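Local coordinates for protein shikimate dehydrogenase (NADP(+)) (Listeria monocytogenes, PDB 3TNL) that probably catalyses the reversible NADPH-linked reduction of 3-dehydroshikimate to shikimate, a step of the chorismate pathway that supplies the aromatic amino acids, at residues B[164-169]-B[231-236]; B[139-144]-B[258-263]; B[77-82]-B[98-103]. One frame throughout, in Å; residues are numbered along the deposited sequence.

Contact 1: B[164-169]-B[231-236]. With NAD (nicotinamide-adenine-dinucleotide), chain H.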
# COMPACT_ATOMS: atom_id res chain seq x y z
N GLY B 164 9.00 -15.87 20.80
CA GLY B 164 7.73 -15.75 20.09
C GLY B 164 7.23 -17.03 19.49
O GLY B 164 6.07 -17.41 19.67
N ALA B 165 8.10 -17.72 18.76
CA ALA B 165 7.72 -18.95 18.10
C ALA B 165 7.36 -20.04 19.11
O ALA B 165 6.32 -20.70 18.97
CB ALA B 165 8.85 -19.45 17.17
N ALA B 166 8.19 -20.23 20.13
CA ALA B 166 7.92 -21.26 21.10
C ALA B 166 6.64 -21.00 21.85
O ALA B 166 5.89 -21.94 22.17
CB ALA B 166 9.07 -21.39 22.11
N THR B 167 6.40 -19.74 22.20
CA THR B 167 5.20 -19.38 22.95
C THR B 167 3.93 -19.69 22.16
O THR B 167 2.98 -20.31 22.67
CB THR B 167 5.22 -17.91 23.40
OG1 THR B 167 6.39 -17.67 24.20
CG2 THR B 167 3.97 -17.59 24.23
N ALA B 168 3.92 -19.30 20.89
CA ALA B 168 2.78 -19.55 20.04
C ALA B 168 2.57 -21.04 19.80
O ALA B 168 1.43 -21.51 19.82
CB ALA B 168 2.95 -18.81 18.72
N ILE B 169 3.65 -21.80 19.61
CA ILE B 169 3.55 -23.22 19.39
C ILE B 169 3.04 -23.92 20.64
O ILE B 169 2.15 -24.78 20.56
CB ILE B 169 4.93 -23.83 18.98
CG1 ILE B 169 5.27 -23.44 17.55
CG2 ILE B 169 4.94 -25.39 19.09
CD1 ILE B 169 6.75 -23.63 17.19
N THR B 231 11.05 -30.75 19.77
CA THR B 231 11.11 -29.59 18.89
C THR B 231 12.07 -28.51 19.34
O THR B 231 12.10 -28.16 20.51
CB THR B 231 9.68 -28.92 18.88
OG1 THR B 231 8.73 -29.87 18.39
CG2 THR B 231 9.64 -27.64 18.01
N ASN B 232 12.87 -28.01 18.43
CA ASN B 232 13.68 -26.85 18.68
C ASN B 232 12.92 -25.61 18.21
O ASN B 232 12.58 -25.49 17.03
CB ASN B 232 15.01 -26.85 17.92
CG ASN B 232 15.75 -25.54 18.13
OD1 ASN B 232 16.08 -25.18 19.28
ND2 ASN B 232 15.93 -24.75 17.06
N ALA B 233 12.69 -24.69 19.12
CA ALA B 233 12.07 -23.40 18.81
C ALA B 233 12.94 -22.27 19.34
O ALA B 233 12.46 -21.31 19.95
CB ALA B 233 10.61 -23.31 19.30
N THR B 234 14.25 -22.42 19.19
CA THR B 234 15.23 -21.39 19.52
C THR B 234 15.98 -21.03 18.26
O THR B 234 15.84 -21.71 17.23
CB THR B 234 16.30 -21.85 20.54
OG1 THR B 234 17.18 -22.79 19.91
CG2 THR B 234 15.67 -22.46 21.82
N GLY B 235 16.80 -19.99 18.33
CA GLY B 235 17.66 -19.63 17.22
C GLY B 235 18.87 -20.56 17.03
O GLY B 235 19.62 -20.42 16.05
N VAL B 236 19.09 -21.49 17.96
CA VAL B 236 20.25 -22.41 17.82
C VAL B 236 20.09 -23.30 16.59
O VAL B 236 18.99 -23.85 16.36
CB VAL B 236 20.44 -23.23 19.11
CG1 VAL B 236 21.67 -24.12 19.01
CG2 VAL B 236 20.57 -22.26 20.30
PA NAD H . 12.98 -14.97 20.15
O1A NAD H . 14.11 -13.94 20.09
O2A NAD H . 11.58 -14.48 20.46
O5B NAD H . 13.42 -16.16 21.15
C5B NAD H . 14.72 -16.74 21.18
C4B NAD H . 14.68 -18.07 21.94
O4B NAD H . 15.92 -18.76 21.76
C3B NAD H . 14.60 -17.87 23.44
O3B NAD H . 13.90 -19.01 24.01
C2B NAD H . 16.03 -17.90 23.92
O2B NAD H . 16.18 -18.35 25.26
C1B NAD H . 16.63 -18.92 22.97
N9A NAD H . 18.07 -18.84 22.71
C8A NAD H . 18.67 -17.92 21.92
N7A NAD H . 19.99 -18.18 21.86
C5A NAD H . 20.27 -19.29 22.59
C6A NAD H . 21.38 -20.04 22.92
N6A NAD H . 22.58 -19.72 22.42
N1A NAD H . 21.25 -21.14 23.69
C2A NAD H . 20.04 -21.49 24.20
N3A NAD H . 18.91 -20.81 23.93
C4A NAD H . 18.98 -19.71 23.14
O3 NAD H . 13.02 -15.72 18.74
PN NAD H . 11.78 -16.33 17.92
O1N NAD H . 11.08 -15.27 17.10
O2N NAD H . 10.97 -17.26 18.82
O5D NAD H . 12.51 -17.23 16.79
C5D NAD H . 13.27 -18.36 17.20
C4D NAD H . 13.56 -19.12 15.92
O4D NAD H . 12.31 -19.44 15.27
C3D NAD H . 14.34 -18.27 14.94
O3D NAD H . 15.43 -19.06 14.43
C2D NAD H . 13.35 -17.93 13.84
O2D NAD H . 13.98 -17.70 12.56
C1D NAD H . 12.44 -19.16 13.87
N1N NAD H . 11.08 -18.97 13.35
C2N NAD H . 10.65 -19.74 12.34
C3N NAD H . 9.36 -19.60 11.84
C7N NAD H . 8.84 -20.45 10.72
O7N NAD H . 7.87 -20.00 10.11
N7N NAD H . 9.42 -21.64 10.45
C4N NAD H . 8.51 -18.64 12.40
C5N NAD H . 8.98 -17.85 13.45
C6N NAD H . 10.28 -18.03 13.91
O HOH W 1 10.93 -19.15 20.54
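Methyl-to-methyl packing brings helix 164-169 against 231-236: Ala166 CB meets Ala233 CB at 3.7 Å, where the two backbones come nearest. One helical turn further on, Ile169 reaches the same methyl at longer range, with CD1 4.4 Å from Ala233 CB. Such small side chains let the start of the helix lie close to the end of strand 229-232, and Ile159 of the adjoining strand also touches Ala233.

Polar linkage between the segments passes through a water. It accepts from Ala166 N at 3.0 Å, donates to Ala233 O at 2.7 Å and gives its second proton to NAD O2N at 2.6 Å, so one molecule ties helix, loop and cofactor together.

The pyrophosphate is gripped directly by backbone amides. Gly164 N donates to NAD O2A at 3.0 Å, and Ala165 N to NAD O2N at 2.9 Å. Both bonds are nearly straight, at 161° and 160°, and the helix dipole may add to the attraction for the negative charge.

Beyond Ala233 the loop stiffens itself. Thr234 OG1 donates to Asn232 OD1 in the carbonyl plane, on a lone pair, and accepts from Val236 N, closing an ST turn. With OG1 committed to these bonds, Thr234 CB and CG2 face the adenosine ribose, while Val236 CG2 packs on the adenine ring. Gly161, Gly163 and Ala166 fit the GxGxxA pattern: strand 156-160, the glycine-rich turn and helix 164-175 form the strand-turn-helix, and the end of parallel strand 229-232 with its loop completes the NAD site of the Rossmann fold.

Contact 2: B[139-144]-B[258-263]. With NAD (nicotinamide-adenine-dinucleotide), chain H.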
# COMPACT_ATOMS: atom_id res chain seq x y z
N THR B 139 -0.64 -22.27 14.68
CA THR B 139 -1.50 -23.01 13.80
C THR B 139 -0.71 -23.52 12.58
O THR B 139 -0.88 -24.66 12.16
CB THR B 139 -2.73 -22.16 13.41
OG1 THR B 139 -3.56 -22.06 14.58
CG2 THR B 139 -3.54 -22.80 12.25
N GLY B 140 0.17 -22.69 12.04
CA GLY B 140 1.00 -23.07 10.89
C GLY B 140 1.90 -24.26 11.25
O GLY B 140 2.05 -25.20 10.48
N TYR B 141 2.48 -24.19 12.44
CA TYR B 141 3.34 -25.26 12.94
C TYR B 141 2.56 -26.58 13.06
O TYR B 141 2.99 -27.62 12.57
CB TYR B 141 3.96 -24.86 14.30
CG TYR B 141 4.83 -25.96 14.88
CD1 TYR B 141 6.17 -26.09 14.49
CD2 TYR B 141 4.31 -26.86 15.78
CE1 TYR B 141 6.95 -27.12 14.96
CE2 TYR B 141 5.08 -27.90 16.27
CZ TYR B 141 6.40 -28.03 15.87
OH TYR B 141 7.16 -29.04 16.36
N MET B 142 1.39 -26.53 13.66
CA MET B 142 0.59 -27.71 13.87
C MET B 142 0.10 -28.30 12.55
O MET B 142 0.07 -29.51 12.38
CB MET B 142 -0.57 -27.39 14.82
CG MET B 142 -0.13 -26.94 16.19
SD MET B 142 0.72 -28.18 17.19
CE MET B 142 -0.60 -29.39 17.44
N ARG B 143 -0.30 -27.44 11.62
CA ARG B 143 -0.79 -27.89 10.34
C ARG B 143 0.31 -28.58 9.57
O ARG B 143 0.09 -29.63 8.95
CB ARG B 143 -1.36 -26.70 9.55
CG ARG B 143 -1.92 -27.06 8.18
CD ARG B 143 -3.05 -28.04 8.25
NE ARG B 143 -3.61 -28.28 6.92
CZ ARG B 143 -4.52 -27.52 6.32
NH1 ARG B 143 -4.99 -26.42 6.89
NH2 ARG B 143 -4.96 -27.85 5.11
N ALA B 144 1.52 -28.01 9.63
CA ALA B 144 2.64 -28.61 8.92
C ALA B 144 2.90 -30.04 9.44
O ALA B 144 3.19 -30.95 8.67
CB ALA B 144 3.89 -27.72 9.06
N ILE B 258 9.81 -38.16 16.64
CA ILE B 258 9.80 -37.12 15.60
C ILE B 258 10.64 -36.00 16.14
O ILE B 258 10.40 -35.54 17.27
CB ILE B 258 8.38 -36.57 15.36
CG1 ILE B 258 7.48 -37.71 14.90
CG2 ILE B 258 8.41 -35.46 14.30
CD1 ILE B 258 5.99 -37.37 15.16
N VAL B 259 11.59 -35.51 15.35
CA VAL B 259 12.39 -34.34 15.76
C VAL B 259 12.08 -33.21 14.77
O VAL B 259 12.18 -33.37 13.55
CB VAL B 259 13.90 -34.64 15.84
CG1 VAL B 259 14.65 -33.37 16.27
CG2 VAL B 259 14.14 -35.78 16.84
N SER B 260 11.68 -32.08 15.33
CA SER B 260 11.21 -30.93 14.57
C SER B 260 12.03 -29.69 14.85
O SER B 260 12.45 -29.50 15.99
CB SER B 260 9.74 -30.72 14.98
OG SER B 260 9.29 -29.40 14.75
N ASP B 261 12.31 -28.87 13.83
CA ASP B 261 13.01 -27.60 14.06
C ASP B 261 12.22 -26.51 13.37
O ASP B 261 11.68 -26.74 12.29
CB ASP B 261 14.45 -27.68 13.50
CG ASP B 261 15.43 -26.78 14.25
OD1 ASP B 261 16.56 -27.26 14.57
OD2 ASP B 261 15.05 -25.64 14.59
N VAL B 262 12.08 -25.38 14.03
CA VAL B 262 11.45 -24.21 13.43
C VAL B 262 12.38 -23.59 12.38
O VAL B 262 11.94 -22.90 11.48
CB VAL B 262 11.04 -23.14 14.47
CG1 VAL B 262 9.95 -23.69 15.41
CG2 VAL B 262 12.28 -22.60 15.21
N VAL B 263 13.68 -23.85 12.49
CA VAL B 263 14.64 -23.34 11.52
C VAL B 263 14.50 -24.08 10.16
O VAL B 263 14.28 -25.29 10.12
CB VAL B 263 16.11 -23.54 12.06
CG1 VAL B 263 17.16 -23.16 10.98
CG2 VAL B 263 16.31 -22.78 13.40
PA NAD H . 12.98 -14.97 20.15
O1A NAD H . 14.11 -13.94 20.09
O2A NAD H . 11.58 -14.48 20.46
O5B NAD H . 13.42 -16.16 21.15
C5B NAD H . 14.72 -16.74 21.18
C4B NAD H . 14.68 -18.07 21.94
O4B NAD H . 15.92 -18.76 21.76
C3B NAD H . 14.60 -17.87 23.44
O3B NAD H . 13.90 -19.01 24.01
C2B NAD H . 16.03 -17.90 23.92
O2B NAD H . 16.18 -18.35 25.26
C1B NAD H . 16.63 -18.92 22.97
N9A NAD H . 18.07 -18.84 22.71
C8A NAD H . 18.67 -17.92 21.92
N7A NAD H . 19.99 -18.18 21.86
C5A NAD H . 20.27 -19.29 22.59
C6A NAD H . 21.38 -20.04 22.92
N6A NAD H . 22.58 -19.72 22.42
N1A NAD H . 21.25 -21.14 23.69
C2A NAD H . 20.04 -21.49 24.20
N3A NAD H . 18.91 -20.81 23.93
C4A NAD H . 18.98 -19.71 23.14
O3 NAD H . 13.02 -15.72 18.74
PN NAD H . 11.78 -16.33 17.92
O1N NAD H . 11.08 -15.27 17.10
O2N NAD H . 10.97 -17.26 18.82
O5D NAD H . 12.51 -17.23 16.79
C5D NAD H . 13.27 -18.36 17.20
C4D NAD H . 13.56 -19.12 15.92
O4D NAD H . 12.31 -19.44 15.27
C3D NAD H . 14.34 -18.27 14.94
O3D NAD H . 15.43 -19.06 14.43
C2D NAD H . 13.35 -17.93 13.84
O2D NAD H . 13.98 -17.70 12.56
C1D NAD H . 12.44 -19.16 13.87
N1N NAD H . 11.08 -18.97 13.35
C2N NAD H . 10.65 -19.74 12.34
C3N NAD H . 9.36 -19.60 11.84
C7N NAD H . 8.84 -20.45 10.72
O7N NAD H . 7.87 -20.00 10.11
N7N NAD H . 9.42 -21.64 10.45
C4N NAD H . 8.51 -18.64 12.40
C5N NAD H . 8.98 -17.85 13.45
C6N NAD H . 10.28 -18.03 13.91
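Tyr141 spans the gap from helix 139-144 to strand 258-261 and ends in a hydrogen bond with Ser260. Its CB points toward the strand, and CG lies anti to the backbone N (chi1 178°), which extends the side chain away from the helix. The ring plane is turned nearly perpendicular to the plane of CA, CB and CG (chi2 85°). On the edge carrying CD1 and CE1 it comes within looser range of Val262, CD1 being 4.6 Å from Val262 CG1. Further along that edge CE1 lies 3.3 Å from Ser260 OG, which sits near the ring plane and not over a face. CZ follows at 3.4 Å from the same oxygen. At the tip, OH and Ser260 OG are hydrogen-bonded at 2.7 Å, and either could be the donor. The phenol has a second partner in Thr231 OG1, so the buried tip is gripped by hydroxyls from two adjacent strands.

Where the strand ends, its backbone turns to the cofactor. NAD N7N donates one of its N-H groups to Val262 O at 3.0 Å, and Val262 CG2 approaches the nicotinamide ribose, 3.2 Å from NAD O4D. Asp261 OD2 steadies this exit by accepting from Val263 N at 3.1 Å, an Asx turn.

Helix 137-147 thus lies over the parallel sheet beside helix 164-175: Ile169 of that neighbour packs on Tyr141 and Val262, Ile229 lines the ring from strand 229-232, and helix 270-277 packs on Val259 and Asp261.

Contact 3: B[77-82]-B[98-103]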
# COMPACT_ATOMS: atom_id res chain seq x y z
N LYS B 77 7.68 3.52 17.66
CA LYS B 77 7.31 4.93 17.44
C LYS B 77 6.26 5.15 16.38
O LYS B 77 5.52 6.13 16.45
CB LYS B 77 8.55 5.77 17.09
CG LYS B 77 8.26 7.25 16.84
CD LYS B 77 9.53 8.08 16.65
CE LYS B 77 9.20 9.58 16.60
NZ LYS B 77 10.42 10.45 16.62
N GLU B 78 6.19 4.23 15.42
CA GLU B 78 5.28 4.36 14.28
C GLU B 78 3.98 3.56 14.40
O GLU B 78 3.00 3.86 13.70
CB GLU B 78 5.96 3.88 12.98
CG GLU B 78 7.23 4.65 12.52
CD GLU B 78 8.50 4.26 13.26
OE1 GLU B 78 8.60 3.13 13.78
OE2 GLU B 78 9.42 5.12 13.30
N LEU B 79 3.93 2.58 15.30
CA LEU B 79 2.82 1.64 15.32
C LEU B 79 1.43 2.23 15.42
O LEU B 79 0.55 1.84 14.62
CB LEU B 79 3.04 0.54 16.37
CG LEU B 79 2.04 -0.60 16.38
CD1 LEU B 79 2.09 -1.40 15.08
CD2 LEU B 79 2.36 -1.51 17.59
N LYS B 80 1.20 3.08 16.41
CA LYS B 80 -0.13 3.67 16.61
C LYS B 80 -0.60 4.39 15.35
O LYS B 80 -1.72 4.15 14.87
CB LYS B 80 -0.14 4.64 17.83
CG LYS B 80 -1.53 5.23 18.15
CD LYS B 80 -1.55 6.13 19.39
CE LYS B 80 -3.01 6.48 19.77
NZ LYS B 80 -3.14 7.41 20.95
N ASP B 81 0.26 5.27 14.82
CA ASP B 81 -0.06 6.05 13.63
C ASP B 81 -0.32 5.18 12.41
O ASP B 81 -1.19 5.48 11.61
CB ASP B 81 1.04 7.07 13.33
CG ASP B 81 1.06 8.26 14.27
OD1 ASP B 81 0.08 8.48 15.02
OD2 ASP B 81 2.07 9.00 14.19
N VAL B 82 0.45 4.10 12.26
CA VAL B 82 0.28 3.20 11.12
C VAL B 82 -1.05 2.48 11.22
O VAL B 82 -1.75 2.37 10.23
CB VAL B 82 1.46 2.26 10.99
CG1 VAL B 82 1.17 1.16 9.99
CG2 VAL B 82 2.70 3.04 10.54
N MET B 98 8.14 -8.60 14.55
CA MET B 98 8.92 -7.86 15.54
C MET B 98 9.18 -6.44 15.06
O MET B 98 9.49 -6.22 13.92
CB MET B 98 10.26 -8.54 15.83
CG MET B 98 10.17 -9.85 16.58
SD MET B 98 11.81 -10.50 17.01
CE MET B 98 11.33 -11.92 18.01
N PRO B 99 9.11 -5.47 15.98
CA PRO B 99 8.89 -5.55 17.43
C PRO B 99 7.45 -5.26 17.88
O PRO B 99 7.24 -4.84 19.01
CB PRO B 99 9.78 -4.40 17.92
CG PRO B 99 9.54 -3.34 16.87
CD PRO B 99 9.46 -4.10 15.57
N ASN B 100 6.47 -5.50 17.01
CA ASN B 100 5.10 -5.06 17.27
C ASN B 100 4.06 -6.09 17.67
O ASN B 100 2.92 -5.70 17.96
CB ASN B 100 4.58 -4.44 15.95
CG ASN B 100 5.50 -3.37 15.41
OD1 ASN B 100 5.92 -2.50 16.13
ND2 ASN B 100 5.82 -3.45 14.12
N LYS B 101 4.42 -7.37 17.71
CA LYS B 101 3.40 -8.42 17.93
C LYS B 101 2.72 -8.41 19.29
O LYS B 101 1.56 -8.77 19.40
CB LYS B 101 3.96 -9.80 17.64
CG LYS B 101 4.43 -9.94 16.22
CD LYS B 101 4.87 -11.37 15.90
CE LYS B 101 6.09 -11.79 16.68
NZ LYS B 101 6.48 -13.22 16.38
N THR B 102 3.46 -8.06 20.34
CA THR B 102 2.87 -8.03 21.68
C THR B 102 2.24 -6.70 22.08
O THR B 102 1.56 -6.63 23.09
CB THR B 102 3.88 -8.49 22.74
OG1 THR B 102 4.95 -7.55 22.81
CG2 THR B 102 4.41 -9.86 22.43
N ASN B 103 2.46 -5.64 21.30
CA ASN B 103 1.87 -4.33 21.60
C ASN B 103 0.63 -3.98 20.79
O ASN B 103 -0.19 -3.20 21.23
CB ASN B 103 2.87 -3.20 21.33
CG ASN B 103 3.99 -3.11 22.36
OD1 ASN B 103 3.88 -3.61 23.47
ND2 ASN B 103 5.06 -2.40 22.00
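Leu79 of helix 79-88 presses its two methyl groups on Asn100 and Asn103 of the 98-103 loop. That loop begins with Met98, which touches NAD and whose backbone bonds to Thr45. A cis peptide bond precedes Pro99, which packs on Thr45.

Asn100 comes next, its CB directed toward the helix. Both Leu79 methyls, CD1 and CD2, lie 4.0 Å from Asn100 CB and rest against the oxygen side of the amide, CD2 being 4.0 Å from Asn100 OD1. Leu79 CD1 also lies against the amide carbon, 4.0 Å from Asn100 CG. The two side chains run past one another in opposite directions, so the leucine fork lies alongside the asparagine and its amide group instead of meeting it end on. Leu79 takes this course with CG anti to its backbone N (chi1 -173°). Asn100 ND2 donates to Val74 O and, weakly, to Ile43 O.

Both segments belong to the substrate-binding domain, an alpha/beta unit built on a mixed sheet, in which Leu79 also packs on Ile43 of strand 38-44. On the helix, Asp81 OD2 bonds Gln84 NE2 of the second subunit.

Lys101, inferred to be the catalytic proton acceptor, follows directly. Its CB is directed away from the helix, and its backbone is bonded to Val121. After Thr102 the chain curls back, with a weak bond of 3.4 Å from Asn103 N to Asn100 O. Asn103 CB then reaches Leu79 CD2 at 4.1 Å, and the asparagine side chain also touches Asp76.

Overall arrangement
Contacts 1 and 2 are buried neighbours in the cofactor domain, with centres about 10 Å apart. Strands 229-232 and 258-261 are adjacent in one parallel sheet, the helices of both contacts lie against it, and both reach NAD. The two also touch through side chains, among them a probable hydrogen bond from Asn232 ND2 to Asp261 OD2. Their chemistry differs: methyl packing and a shared water in contact 1, a hydroxyl pair in contact 2. Contact 3 stands apart in the substrate-binding domain, its centre about 22 Å from that of contact 1 and 27 Å from that of contact 2. Lying nearer the periphery, it pairs a leucine with asparagines, one only partly buried.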